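Local structure of putative hydantoin racemase (Klebsiella pneumoniae subsp. pneumoniae, 3QVL) at residues A54-L59 against G237-L242; E60-G65 against L84-L89. The protein is an allantoin racemase of the HyuE family that probably also interconverts the D and L forms of 5-monosubstituted hydantoins. All coordinates share one frame; numbering follows the deposited sequence.

Interaction 1 (A54-L59 against G237-L242); sequences AAVGVL and GQFQSL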
loop_
_atom_site.group_PDB
_atom_site.type_symbol
_atom_site.label_atom_id
_atom_site.label_comp_id
_atom_site.label_asym_id
_atom_site.label_seq_id
_atom_site.Cartn_x
_atom_site.Cartn_y
_atom_site.Cartn_z
ATOM N N ALA A 54 10.718 -20.715 19.838
ATOM C CA ALA A 54 9.409 -20.636 20.484
ATOM C C ALA A 54 8.297 -21.248 19.633
ATOM O O ALA A 54 7.383 -21.878 20.169
ATOM C CB ALA A 54 9.078 -19.195 20.831
ATOM N N ALA A 55 8.387 -21.064 18.316
ATOM C CA ALA A 55 7.400 -21.597 17.374
ATOM C C ALA A 55 7.243 -23.117 17.476
ATOM O O ALA A 55 6.122 -23.630 17.460
ATOM C CB ALA A 55 7.748 -21.187 15.947
ATOM N N VAL A 56 8.366 -23.825 17.587
ATOM C CA VAL A 56 8.360 -25.285 17.730
ATOM C C VAL A 56 7.827 -25.701 19.106
ATOM O O VAL A 56 7.106 -26.696 19.224
ATOM C CB VAL A 56 9.757 -25.897 17.434
ATOM C CG1 VAL A 56 9.841 -27.355 17.883
ATOM C CG2 VAL A 56 10.064 -25.792 15.948
ATOM N N GLY A 57 8.171 -24.925 20.132
ATOM C CA GLY A 57 7.639 -25.131 21.479
ATOM C C GLY A 57 6.129 -24.980 21.537
ATOM O O GLY A 57 5.450 -25.731 22.242
ATOM N N VAL A 58 5.608 -24.006 20.790
ATOM C CA VAL A 58 4.164 -23.821 20.635
ATOM C C VAL A 58 3.528 -25.074 20.028
ATOM O O VAL A 58 2.525 -25.574 20.540
ATOM C CB VAL A 58 3.832 -22.568 19.771
ATOM C CG1 VAL A 58 2.368 -22.561 19.342
ATOM C CG2 VAL A 58 4.163 -21.292 20.529
ATOM N N LEU A 59 4.137 -25.584 18.956
ATOM C CA LEU A 59 3.636 -26.767 18.249
ATOM C C LEU A 59 3.590 -28.013 19.131
ATOM O O LEU A 59 2.664 -28.821 19.022
ATOM C CB LEU A 59 4.460 -27.038 16.985
ATOM C CG LEU A 59 4.347 -26.030 15.837
ATOM C CD1 LEU A 59 5.328 -26.376 14.728
ATOM C CD2 LEU A 59 2.923 -25.959 15.291
ATOM N N GLY A 237 14.048 -37.292 14.268
ATOM C CA GLY A 237 14.739 -36.774 15.447
ATOM C C GLY A 237 13.836 -36.120 16.472
ATOM O O GLY A 237 12.820 -36.686 16.872
ATOM N N GLN A 238 14.212 -34.911 16.882
ATOM C CA GLN A 238 13.499 -34.153 17.913
ATOM C C GLN A 238 12.057 -33.785 17.536
ATOM O O GLN A 238 11.252 -33.440 18.405
ATOM C CB GLN A 238 14.293 -32.887 18.272
ATOM C CG GLN A 238 14.359 -31.849 17.154
ATOM C CD GLN A 238 15.465 -30.828 17.344
ATOM O OE1 GLN A 238 15.207 -29.674 17.688
ATOM N NE2 GLN A 238 16.706 -31.247 17.117
ATOM N N PHE A 239 11.740 -33.869 16.245
ATOM C CA PHE A 239 10.442 -33.431 15.727
ATOM C C PHE A 239 9.412 -34.554 15.575
ATOM O O PHE A 239 8.248 -34.289 15.270
ATOM C CB PHE A 239 10.619 -32.715 14.382
ATOM C CG PHE A 239 11.620 -31.594 14.410
ATOM C CD1 PHE A 239 11.315 -30.380 15.023
ATOM C CD2 PHE A 239 12.865 -31.745 13.808
ATOM C CE1 PHE A 239 12.241 -29.339 15.044
ATOM C CE2 PHE A 239 13.797 -30.709 13.821
ATOM C CZ PHE A 239 13.484 -29.504 14.441
ATOM N N GLN A 240 9.836 -35.798 15.797
ATOM C CA GLN A 240 8.994 -36.976 15.532
ATOM C C GLN A 240 7.696 -37.063 16.353
ATOM O O GLN A 240 6.772 -37.788 15.977
ATOM C CB GLN A 240 9.806 -38.277 15.652
ATOM C CG GLN A 240 10.358 -38.589 17.040
ATOM C CD GLN A 240 11.350 -39.745 17.028
ATOM O OE1 GLN A 240 12.518 -39.577 17.379
ATOM N NE2 GLN A 240 10.886 -40.922 16.619
ATOM N N SER A 241 7.629 -36.319 17.456
ATOM C CA SER A 241 6.464 -36.349 18.343
ATOM C C SER A 241 5.441 -35.239 18.065
ATOM O O SER A 241 4.396 -35.176 18.720
ATOM C CB SER A 241 6.912 -36.296 19.808
ATOM O OG SER A 241 7.577 -35.078 20.097
ATOM N N LEU A 242 5.738 -34.380 17.090
ATOM C CA LEU A 242 4.914 -33.197 16.812
ATOM C C LEU A 242 3.576 -33.486 16.130
ATOM O O LEU A 242 2.601 -32.765 16.352
ATOM C CB LEU A 242 5.702 -32.164 15.996
ATOM C CG LEU A 242 6.823 -31.385 16.694
ATOM C CD1 LEU A 242 7.591 -30.544 15.687
ATOM C CD2 LEU A 242 6.288 -30.509 17.823
#
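Leu242 makes its closest approach to helix 54-59 through CD2, which lies 3.9 Å from the carbonyl carbon C of Leu59 and 4.0 Å from Leu59 CB, so it rests on backbone as much as on side chain. With chi1 at -72°, CG of Leu242 stands beside its own backbone N and the isobutyl group extends to the helix. The other methyl, CD1, comes within 4.5 Å of Val56 CG1. That same valine methyl meets Phe239 at the ring edge, close to the ring plane, 4.2 Å from CE1. The side-chain contacts are apolar and no hydrogen bond joins the segments; Val56 is shared between Phe239 and Leu242. These two are the end residues (i and i+3) of a type I beta turn closed by Leu242 N to Phe239 O (3.1 Å), which brings both side chains to the same stretch of helix. One face of the phenyl ring is backed by Gln238 CG, 3.5 Å above its centre. From a second subunit, Ala52 packs on Val56, Phe49 on Leu59 and Gly41 on Phe239. The chain after helix 203-216 thus closes over helix 48-68, whose Ala54 and Val58 touch Pro9, just beyond strand 2-7.

Interaction 2 (E60-G65 against L84-L89); sequences EQIRAG and LAAREL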
loop_
_atom_site.group_PDB
_atom_site.type_symbol
_atom_site.label_atom_id
_atom_site.label_comp_id
_atom_site.label_asym_id
_atom_site.label_seq_id
_atom_site.Cartn_x
_atom_site.Cartn_y
_atom_site.Cartn_z
ATOM N N GLU A 60 4.592 -28.159 19.996
ATOM C CA GLU A 60 4.634 -29.248 20.970
ATOM C C GLU A 60 3.426 -29.192 21.906
ATOM O O GLU A 60 2.826 -30.223 22.219
ATOM C CB GLU A 60 5.937 -29.205 21.773
ATOM N N GLN A 61 3.068 -27.983 22.336
ATOM C CA GLN A 61 1.907 -27.785 23.204
ATOM C C GLN A 61 0.576 -27.882 22.453
ATOM O O GLN A 61 -0.410 -28.367 23.007
ATOM C CB GLN A 61 2.007 -26.462 23.974
ATOM C CG GLN A 61 3.088 -26.441 25.062
ATOM C CD GLN A 61 2.976 -27.595 26.052
ATOM O OE1 GLN A 61 3.961 -28.280 26.334
ATOM N NE2 GLN A 61 1.777 -27.820 26.579
ATOM N N ILE A 62 0.558 -27.419 21.202
ATOM C CA ILE A 62 -0.611 -27.572 20.324
ATOM C C ILE A 62 -0.960 -29.054 20.172
ATOM O O ILE A 62 -2.127 -29.442 20.287
ATOM C CB ILE A 62 -0.376 -26.929 18.924
ATOM C CG1 ILE A 62 -0.276 -25.398 19.024
ATOM C CG2 ILE A 62 -1.460 -27.352 17.924
ATOM C CD1 ILE A 62 -1.587 -24.672 19.308
ATOM N N ARG A 63 0.066 -29.869 19.927
ATOM C CA ARG A 63 -0.077 -31.320 19.837
ATOM C C ARG A 63 -0.700 -31.891 21.113
ATOM O O ARG A 63 -1.640 -32.683 21.044
ATOM C CB ARG A 63 1.285 -31.967 19.551
ATOM C CG ARG A 63 1.260 -33.478 19.326
ATOM C CD ARG A 63 1.527 -34.255 20.611
ATOM N NE ARG A 63 2.857 -33.983 21.151
ATOM C CZ ARG A 63 3.177 -34.048 22.440
ATOM N NH1 ARG A 63 4.418 -33.780 22.825
ATOM N NH2 ARG A 63 2.263 -34.371 23.348
ATOM N N ALA A 64 -0.174 -31.474 22.265
ATOM C CA ALA A 64 -0.688 -31.901 23.567
ATOM C C ALA A 64 -2.140 -31.469 23.775
ATOM O O ALA A 64 -2.962 -32.250 24.260
ATOM C CB ALA A 64 0.197 -31.373 24.690
ATOM N N GLY A 65 -2.446 -30.228 23.397
ATOM C CA GLY A 65 -3.797 -29.681 23.510
ATOM C C GLY A 65 -4.812 -30.426 22.664
ATOM O O GLY A 65 -5.919 -30.718 23.123
ATOM N N LEU A 84 0.440 -19.628 12.199
ATOM C CA LEU A 84 -0.131 -20.351 11.061
ATOM C C LEU A 84 0.221 -21.837 11.088
ATOM O O LEU A 84 -0.573 -22.676 10.656
ATOM C CB LEU A 84 0.272 -19.696 9.734
ATOM C CG LEU A 84 -0.196 -18.247 9.518
ATOM C CD1 LEU A 84 0.207 -17.741 8.142
ATOM C CD2 LEU A 84 -1.704 -18.100 9.719
ATOM N N ALA A 85 1.409 -22.151 11.604
ATOM C CA ALA A 85 1.826 -23.534 11.831
ATOM C C ALA A 85 0.896 -24.216 12.833
ATOM O O ALA A 85 0.491 -25.364 12.633
ATOM C CB ALA A 85 3.266 -23.581 12.322
ATOM N N ALA A 86 0.556 -23.492 13.898
ATOM C CA ALA A 86 -0.354 -23.980 14.935
ATOM C C ALA A 86 -1.766 -24.196 14.400
ATOM O O ALA A 86 -2.436 -25.159 14.776
ATOM C CB ALA A 86 -0.376 -23.020 16.115
ATOM N N ARG A 87 -2.212 -23.297 13.524
ATOM C CA ARG A 87 -3.540 -23.398 12.918
ATOM C C ARG A 87 -3.674 -24.613 12.003
ATOM O O ARG A 87 -4.756 -25.190 11.888
ATOM C CB ARG A 87 -3.903 -22.110 12.177
ATOM C CG ARG A 87 -4.250 -20.974 13.118
ATOM C CD ARG A 87 -4.652 -19.711 12.389
ATOM N NE ARG A 87 -5.004 -18.669 13.350
ATOM C CZ ARG A 87 -5.288 -17.408 13.041
ATOM N NH1 ARG A 87 -5.268 -16.995 11.779
ATOM N NH2 ARG A 87 -5.594 -16.553 14.006
ATOM N N GLU A 88 -2.569 -24.998 11.369
ATOM C CA GLU A 88 -2.525 -26.214 10.559
ATOM C C GLU A 88 -2.652 -27.463 11.431
ATOM O O GLU A 88 -3.427 -28.368 11.116
ATOM C CB GLU A 88 -1.233 -26.282 9.743
ATOM C CG GLU A 88 -1.170 -25.312 8.573
ATOM C CD GLU A 88 0.058 -25.517 7.700
ATOM O OE1 GLU A 88 0.941 -26.317 8.071
ATOM O OE2 GLU A 88 0.137 -24.882 6.631
ATOM N N LEU A 89 -1.894 -27.496 12.526
ATOM C CA LEU A 89 -1.853 -28.661 13.410
ATOM C C LEU A 89 -3.120 -28.820 14.253
ATOM O O LEU A 89 -3.615 -29.935 14.424
ATOM C CB LEU A 89 -0.608 -28.614 14.309
ATOM C CG LEU A 89 -0.267 -29.838 15.172
ATOM C CD1 LEU A 89 -0.022 -31.083 14.324
ATOM C CD2 LEU A 89 0.938 -29.552 16.058
#
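Ile62 spreads its two branches over Ala86 and Leu89, residues one turn apart on the neighbouring helix. CG1 and CD1 form one branch, each 3.8 Å from Ala86 CB; the other, CG2, stands 3.8 Å from Leu89 CD2 and 3.9 Å from both CB and CG of that leucine. Ile62 CG1 lies beside its backbone N (chi1 -68°) while CG2 takes the position anti to that N, and this divides the side chain between its two partners. Ile62 and Leu89 run past each other in opposite directions, alongside rather than end to end. Leu89 CD2 continues beyond the isoleucine to lie 4.0 Å from the backbone N of Arg63.

The helices run nearly parallel, their segment axes 9.7 Å apart at an angle of 24°. Both lie on the same face of the parallel sheet, in successive beta-alpha-beta crossovers: Ile62 also touches Ile7 and His73, and Ala86 touches Ile75 and Val94.

The polar groups of both helices find their partners outside the pair of segments. Arg63 offers Leu89 its CB, but its guanidinium turns elsewhere, lying over Glu60 O and forming a salt bridge with Glu67. Arg87 points away from helix 60-65, binding Val94 O through NE, Glu99 through NH2 and Thr106 O of a third subunit through NH1. The carboxylate of Glu88 accepts bonds from the backbone N atoms of His48 and Phe49 of a second subunit and pairs with its Arg120.

No hydrogen bond joins the two segments. Their cohesion rests on close-fitting aliphatic surfaces, whereas the charged groups bond within their own helix (Arg63 to Glu67), to other parts of the fold, or across subunit interfaces.

Overall arrangement
Both contacts use helix 48-68: interaction 1 takes its earlier turns and interaction 2 the turns that follow, their centres about 9 Å apart. Both are buried, rest on apolar side chains without a hydrogen bond between their segments, and border the second subunit. They differ in partner and depth: interaction 2 joins two helices lying on the parallel sheet, while interaction 1 lies farther from the chain centre, where a C-terminal turn in a loop closes on the helix. In sequence, interaction 2 is nested inside the loop closed by interaction 1. They meet directly: Leu89 CD2 approaches Leu59 O at 3.5 Å, and Arg63 gives a weak hydrogen bond from NE to Ser241 O.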